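Long-range contacts in encapsidation protein (Lactococcus phage asccphi28, PDB 7JQP), which probably hydrolyses ATP as the ring-forming ASCE motor that drives the phage's DNA genome into its capsid: residues V77-R82 with F97-A102; K32-T37 with F69-M74. All blocks are in the same frame, centred on the assembly; numbering follows the deposited sequence.

Interaction 1. Residues V77-R82 with F97-A102; sequences VYFGNR and FSIDGA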
loop_
_atom_site.group_PDB
_atom_site.type_symbol
_atom_site.label_atom_id
_atom_site.label_comp_id
_atom_site.label_asym_id
_atom_site.label_seq_id
_atom_site.Cartn_x
_atom_site.Cartn_y
_atom_site.Cartn_z
ATOM N N VAL A 77 -35.194 -16.597 -4.646
ATOM C CA VAL A 77 -35.851 -16.969 -3.396
ATOM C C VAL A 77 -36.889 -15.929 -2.996
ATOM O O VAL A 77 -38.031 -16.268 -2.671
ATOM C CB VAL A 77 -34.811 -17.174 -2.283
ATOM C CG1 VAL A 77 -35.488 -17.282 -0.926
ATOM C CG2 VAL A 77 -34.009 -18.442 -2.541
ATOM N N TYR A 78 -36.517 -14.649 -3.021
ATOM C CA TYR A 78 -37.427 -13.625 -2.522
ATOM C C TYR A 78 -38.520 -13.260 -3.517
ATOM O O TYR A 78 -39.632 -12.925 -3.094
ATOM C CB TYR A 78 -36.648 -12.388 -2.095
ATOM C CG TYR A 78 -36.175 -12.520 -0.669
ATOM C CD1 TYR A 78 -36.936 -12.010 0.372
ATOM C CD2 TYR A 78 -35.020 -13.225 -0.353
ATOM C CE1 TYR A 78 -36.540 -12.152 1.684
ATOM C CE2 TYR A 78 -34.609 -13.365 0.962
ATOM C CZ TYR A 78 -35.380 -12.828 1.976
ATOM O OH TYR A 78 -34.991 -12.966 3.289
ATOM N N PHE A 79 -38.252 -13.333 -4.823
ATOM C CA PHE A 79 -39.282 -13.060 -5.819
ATOM C C PHE A 79 -39.897 -14.331 -6.402
ATOM O O PHE A 79 -40.879 -14.239 -7.147
ATOM C CB PHE A 79 -38.735 -12.178 -6.959
ATOM C CG PHE A 79 -38.330 -10.797 -6.514
ATOM C CD1 PHE A 79 -39.285 -9.813 -6.315
ATOM C CD2 PHE A 79 -36.998 -10.477 -6.317
ATOM C CE1 PHE A 79 -38.922 -8.546 -5.898
ATOM C CE2 PHE A 79 -36.628 -9.208 -5.908
ATOM C CZ PHE A 79 -37.592 -8.241 -5.701
ATOM N N GLY A 80 -39.348 -15.503 -6.083
ATOM C CA GLY A 80 -39.951 -16.760 -6.505
ATOM C C GLY A 80 -40.286 -16.807 -7.984
ATOM O O GLY A 80 -39.452 -16.487 -8.839
ATOM N N ASN A 81 -41.519 -17.226 -8.300
ATOM C CA ASN A 81 -41.897 -17.390 -9.699
ATOM C C ASN A 81 -41.719 -16.105 -10.500
ATOM O O ASN A 81 -41.441 -16.162 -11.703
ATOM C CB ASN A 81 -43.345 -17.875 -9.864
ATOM C CG ASN A 81 -43.466 -19.386 -9.836
ATOM O OD1 ASN A 81 -42.524 -20.098 -10.179
ATOM N ND2 ASN A 81 -44.657 -19.884 -9.520
ATOM N N ARG A 82 -41.903 -14.941 -9.873
ATOM C CA ARG A 82 -41.789 -13.696 -10.623
ATOM C C ARG A 82 -40.400 -13.510 -11.224
ATOM O O ARG A 82 -40.247 -12.725 -12.166
ATOM C CB ARG A 82 -42.117 -12.492 -9.737
ATOM C CG ARG A 82 -43.427 -12.596 -8.985
ATOM C CD ARG A 82 -43.430 -11.632 -7.808
ATOM N NE ARG A 82 -43.079 -10.274 -8.223
ATOM C CZ ARG A 82 -42.835 -9.273 -7.383
ATOM N NH1 ARG A 82 -42.896 -9.472 -6.074
ATOM N NH2 ARG A 82 -42.526 -8.073 -7.853
ATOM N N PHE A 97 -32.109 -9.227 -15.554
ATOM C CA PHE A 97 -33.145 -10.189 -15.189
ATOM C C PHE A 97 -34.519 -9.565 -15.402
ATOM O O PHE A 97 -34.645 -8.393 -15.772
ATOM C CB PHE A 97 -32.970 -10.658 -13.736
ATOM C CG PHE A 97 -32.866 -9.534 -12.741
ATOM C CD1 PHE A 97 -31.635 -8.965 -12.464
ATOM C CD2 PHE A 97 -33.985 -9.052 -12.083
ATOM C CE1 PHE A 97 -31.519 -7.937 -11.554
ATOM C CE2 PHE A 97 -33.874 -8.021 -11.166
ATOM C CZ PHE A 97 -32.638 -7.462 -10.904
ATOM N N SER A 98 -35.556 -10.369 -15.160
ATOM C CA SER A 98 -36.946 -9.978 -15.338
ATOM C C SER A 98 -37.731 -10.227 -14.062
ATOM O O SER A 98 -37.665 -11.322 -13.493
ATOM C CB SER A 98 -37.586 -10.767 -16.490
ATOM O OG SER A 98 -38.987 -10.556 -16.554
ATOM N N ILE A 99 -38.475 -9.213 -13.622
ATOM C CA ILE A 99 -39.434 -9.354 -12.531
ATOM C C ILE A 99 -40.769 -8.800 -13.016
ATOM O O ILE A 99 -40.856 -7.622 -13.386
ATOM C CB ILE A 99 -38.990 -8.635 -11.245
ATOM C CG1 ILE A 99 -37.572 -9.059 -10.858
ATOM C CG2 ILE A 99 -39.955 -8.958 -10.115
ATOM C CD1 ILE A 99 -37.066 -8.409 -9.583
ATOM N N ASP A 100 -41.801 -9.644 -13.021
ATOM C CA ASP A 100 -43.148 -9.263 -13.436
ATOM C C ASP A 100 -43.196 -8.798 -14.887
ATOM O O ASP A 100 -44.098 -8.045 -15.272
ATOM C CB ASP A 100 -43.722 -8.173 -12.523
ATOM C CG ASP A 100 -44.171 -8.713 -11.180
ATOM O OD1 ASP A 100 -44.452 -9.927 -11.090
ATOM O OD2 ASP A 100 -44.253 -7.920 -10.217
ATOM N N GLY A 101 -42.243 -9.237 -15.705
ATOM C CA GLY A 101 -42.180 -8.825 -17.087
ATOM C C GLY A 101 -41.397 -7.554 -17.328
ATOM O O GLY A 101 -41.120 -7.227 -18.489
ATOM N N ALA A 102 -41.034 -6.832 -16.273
ATOM C CA ALA A 102 -40.245 -5.619 -16.396
ATOM C C ALA A 102 -38.761 -5.956 -16.513
ATOM O O ALA A 102 -38.307 -7.042 -16.137
ATOM C CB ALA A 102 -40.484 -4.699 -15.198
#
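R82 and D100 join across the contact in a salt bridge, made where the end of helix 72-79 meets the tip of the beta hairpin formed by strands 94-99 and 102-109. The hairpin turns through a type I' beta turn from I99 to A102, in which A102 N donates to I99 O at 3.0 Å while the return bond from I99 N to A102 O is weak. D100 sits inside that turn, and its carboxylate takes two bonds from the one arginine: R82 NH2 gives to OD2 at 2.9 Å and NE to OD1 at 3.2 Å. Guanidinium and carboxylate planes lie only 14° apart but are stepped, the carboxylate oxygens lying off the guanidinium plane, and both bonds are accordingly bent and weak. A bend at chi3 (52°) lays the R82 guanidinium against the F79 ring, whose CD1 lies over one guanidinium face while R82 NH1 lies at the ring's edge; I99 CG2 approaches R82 NH2 obliquely at 3.5 Å.

The backbone of R82 is tied to the same helix end, its N donating to F79 O across the turn at G80, which has positive phi. Its carbonyl points at the strand, where R82 O receives a CA-H...O contact from I99 CA; S98 O, also an acceptor, lies close by without bonding to it. S98 itself is bonded through its backbone to S84, in the neighbouring strand 83-89. Beneath the ionic pair the contact is apolar: F79, which also packs on L41 and F46 of helix 32-46, turns one ring face to the hairpin, and I99 CD1 stands over the centre of that ring, 3.8 Å from its centroid and 9° off the normal, a CH-pi contact.

Interaction 2. Residues K32-T37 with F69-M74; sequences KTFNVT and FITEEM. With SO4 (sulfate ion), chain F.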
loop_
_atom_site.group_PDB
_atom_site.type_symbol
_atom_site.label_atom_id
_atom_site.label_comp_id
_atom_site.label_asym_id
_atom_site.label_seq_id
_atom_site.Cartn_x
_atom_site.Cartn_y
_atom_site.Cartn_z
ATOM N N LYS A 32 -27.773 -14.062 7.636
ATOM C CA LYS A 32 -28.487 -12.919 8.199
ATOM C C LYS A 32 -28.429 -11.735 7.243
ATOM O O LYS A 32 -29.443 -11.084 6.972
ATOM C CB LYS A 32 -27.892 -12.543 9.560
ATOM C CG LYS A 32 -28.183 -13.549 10.656
ATOM C CD LYS A 32 -27.380 -13.297 11.936
ATOM C CE LYS A 32 -25.880 -13.257 11.646
ATOM N NZ LYS A 32 -25.039 -13.324 12.872
ATOM N N THR A 33 -27.240 -11.447 6.712
ATOM C CA THR A 33 -27.113 -10.387 5.719
ATOM C C THR A 33 -27.900 -10.736 4.463
ATOM O O THR A 33 -28.577 -9.878 3.883
ATOM C CB THR A 33 -25.640 -10.159 5.385
ATOM O OG1 THR A 33 -24.880 -10.075 6.597
ATOM C CG2 THR A 33 -25.466 -8.879 4.587
ATOM N N PHE A 34 -27.827 -11.999 4.039
ATOM C CA PHE A 34 -28.560 -12.452 2.861
ATOM C C PHE A 34 -30.056 -12.221 3.015
ATOM O O PHE A 34 -30.691 -11.600 2.155
ATOM C CB PHE A 34 -28.248 -13.934 2.629
ATOM C CG PHE A 34 -29.088 -14.585 1.569
ATOM C CD1 PHE A 34 -30.251 -15.254 1.917
ATOM C CD2 PHE A 34 -28.715 -14.550 0.235
ATOM C CE1 PHE A 34 -31.033 -15.861 0.959
ATOM C CE2 PHE A 34 -29.496 -15.159 -0.730
ATOM C CZ PHE A 34 -30.656 -15.816 -0.367
ATOM N N ASN A 35 -30.638 -12.704 4.113
ATOM C CA ASN A 35 -32.081 -12.590 4.288
ATOM C C ASN A 35 -32.513 -11.146 4.525
ATOM O O ASN A 35 -33.546 -10.713 4.003
ATOM C CB ASN A 35 -32.533 -13.492 5.435
ATOM C CG ASN A 35 -32.414 -14.966 5.094
ATOM O OD1 ASN A 35 -31.757 -15.731 5.799
ATOM N ND2 ASN A 35 -33.046 -15.368 3.998
ATOM N N VAL A 36 -31.740 -10.380 5.300
ATOM C CA VAL A 36 -32.110 -8.986 5.542
ATOM C C VAL A 36 -32.088 -8.196 4.241
ATOM O O VAL A 36 -32.993 -7.401 3.961
ATOM C CB VAL A 36 -31.176 -8.352 6.589
ATOM C CG1 VAL A 36 -31.409 -6.846 6.658
ATOM C CG2 VAL A 36 -31.390 -8.987 7.947
ATOM N N THR A 37 -31.050 -8.400 3.428
ATOM C CA THR A 37 -30.959 -7.710 2.146
ATOM C C THR A 37 -32.055 -8.178 1.197
ATOM O O THR A 37 -32.571 -7.380 0.408
ATOM C CB THR A 37 -29.570 -7.925 1.538
ATOM O OG1 THR A 37 -28.575 -7.823 2.567
ATOM C CG2 THR A 37 -29.278 -6.899 0.458
ATOM N N PHE A 69 -23.324 -9.085 -3.533
ATOM C CA PHE A 69 -24.203 -8.619 -2.465
ATOM C C PHE A 69 -25.645 -9.009 -2.757
ATOM O O PHE A 69 -26.384 -9.426 -1.857
ATOM C CB PHE A 69 -24.065 -7.104 -2.320
ATOM C CG PHE A 69 -24.631 -6.551 -1.041
ATOM C CD1 PHE A 69 -24.015 -6.816 0.171
ATOM C CD2 PHE A 69 -25.767 -5.762 -1.049
ATOM C CE1 PHE A 69 -24.520 -6.305 1.349
ATOM C CE2 PHE A 69 -26.281 -5.252 0.128
ATOM C CZ PHE A 69 -25.656 -5.523 1.329
ATOM N N ILE A 70 -26.055 -8.888 -4.019
ATOM C CA ILE A 70 -27.338 -9.372 -4.516
ATOM C C ILE A 70 -27.044 -10.527 -5.465
ATOM O O ILE A 70 -26.257 -10.373 -6.407
ATOM C CB ILE A 70 -28.094 -8.249 -5.246
ATOM C CG1 ILE A 70 -28.357 -7.072 -4.304
ATOM C CG2 ILE A 70 -29.406 -8.795 -5.808
ATOM C CD1 ILE A 70 -28.977 -5.863 -4.988
ATOM N N THR A 71 -27.665 -11.678 -5.222
ATOM C CA THR A 71 -27.367 -12.898 -5.959
ATOM C C THR A 71 -28.604 -13.385 -6.702
ATOM O O THR A 71 -29.736 -13.028 -6.364
ATOM C CB THR A 71 -26.849 -14.003 -5.028
ATOM O OG1 THR A 71 -27.742 -14.159 -3.919
ATOM C CG2 THR A 71 -25.456 -13.663 -4.515
ATOM N N GLU A 72 -28.373 -14.207 -7.731
ATOM C CA GLU A 72 -29.493 -14.788 -8.464
ATOM C C GLU A 72 -30.392 -15.585 -7.528
ATOM O O GLU A 72 -31.624 -15.522 -7.629
ATOM C CB GLU A 72 -28.984 -15.685 -9.595
ATOM C CG GLU A 72 -30.102 -16.345 -10.399
ATOM C CD GLU A 72 -29.608 -17.418 -11.356
ATOM O OE1 GLU A 72 -28.398 -17.733 -11.337
ATOM O OE2 GLU A 72 -30.439 -17.949 -12.124
ATOM N N GLU A 73 -29.790 -16.341 -6.605
ATOM C CA GLU A 73 -30.577 -17.140 -5.672
ATOM C C GLU A 73 -31.411 -16.255 -4.754
ATOM O O GLU A 73 -32.555 -16.593 -4.433
ATOM C CB GLU A 73 -29.657 -18.051 -4.856
ATOM C CG GLU A 73 -28.750 -17.320 -3.877
ATOM C CD GLU A 73 -27.793 -18.252 -3.153
ATOM O OE1 GLU A 73 -28.025 -19.481 -3.169
ATOM O OE2 GLU A 73 -26.805 -17.751 -2.575
HETATM N N MSE A 74 -30.861 -15.122 -4.327
HETATM C CA MSE A 74 -31.593 -14.181 -3.483
HETATM C C MSE A 74 -32.819 -13.684 -4.240
HETATM O O MSE A 74 -33.936 -13.685 -3.724
HETATM C CB MSE A 74 -30.706 -13.009 -3.082
HETATM C CG MSE A 74 -31.233 -12.204 -1.904
HETATM SE SE MSE A 74 -29.862 -11.013 -1.194
HETATM C CE MSE A 74 -30.329 -9.350 -2.094
HETATM S S SO4 F . -24.278 -14.750 7.909
HETATM O O1 SO4 F . -23.172 -15.453 8.555
HETATM O O2 SO4 F . -24.105 -13.309 8.075
HETATM O O3 SO4 F . -24.296 -15.074 6.486
HETATM O O4 SO4 F . -25.539 -15.161 8.518
#
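F34 and selenomethionine M74 run antiparallel alongside one another where helix 32-46, whose first residues, K32 and T33, complete the probable P-loop (Walker A), meets the start of helix 72-79. With CG anti to the backbone N (chi1 172°), the F34 ring is carried out to the second helix, and its CE2 comes to 3.4 Å from M74 CB. M74 SE stands obliquely to the F34 ring, 4.6 Å from its centroid and 34° off the normal, a Met-aromatic contact. T71 OG1 lies at the edge of that ring, in its plane; the same oxygen caps helix 72-79 by accepting from M74 N at 3.3 Å. E73 CG approaches F34 CE2 obliquely, while E73 OE2 takes a weak hydrogen bond from N135 N of a neighbouring subunit.

One turn further along, T37 stands roughly perpendicular to both F69 and M74. Its methyl CG2 lies between them, touching F69 CE2 at 3.4 Å and M74 CE at 3.7 Å, and the F69 ring also meets Y53 and F123 edge-to-face. At the start of helix 32-46 a sulfate, probably from the crystallisation liquor, sits where a nucleotide phosphate would be expected. G29 N bonds to it, and K32 N donates to its O4 at 2.6 Å, with an N-H...O angle of 167°.

Helix 72-79 runs through both contacts: its first turn packs on helix 32-46 in interaction 2, and its far end meets the hairpin in interaction 1. Y78 ties the two together, its OH making a probable hydrogen bond to the N35 backbone O. Both contacts are partly buried, but interaction 1 lies farther out, its centre about 33 Å from the centre of the chain against about 20 Å for interaction 2, and includes the exposed D100. There an ion pair overlies a small apolar layer; interaction 2 relies on aromatic, selenium and methyl packing, beside the probable nucleotide site and within reach of a neighbouring subunit, whereas interaction 1 touches no other chain of the assembly.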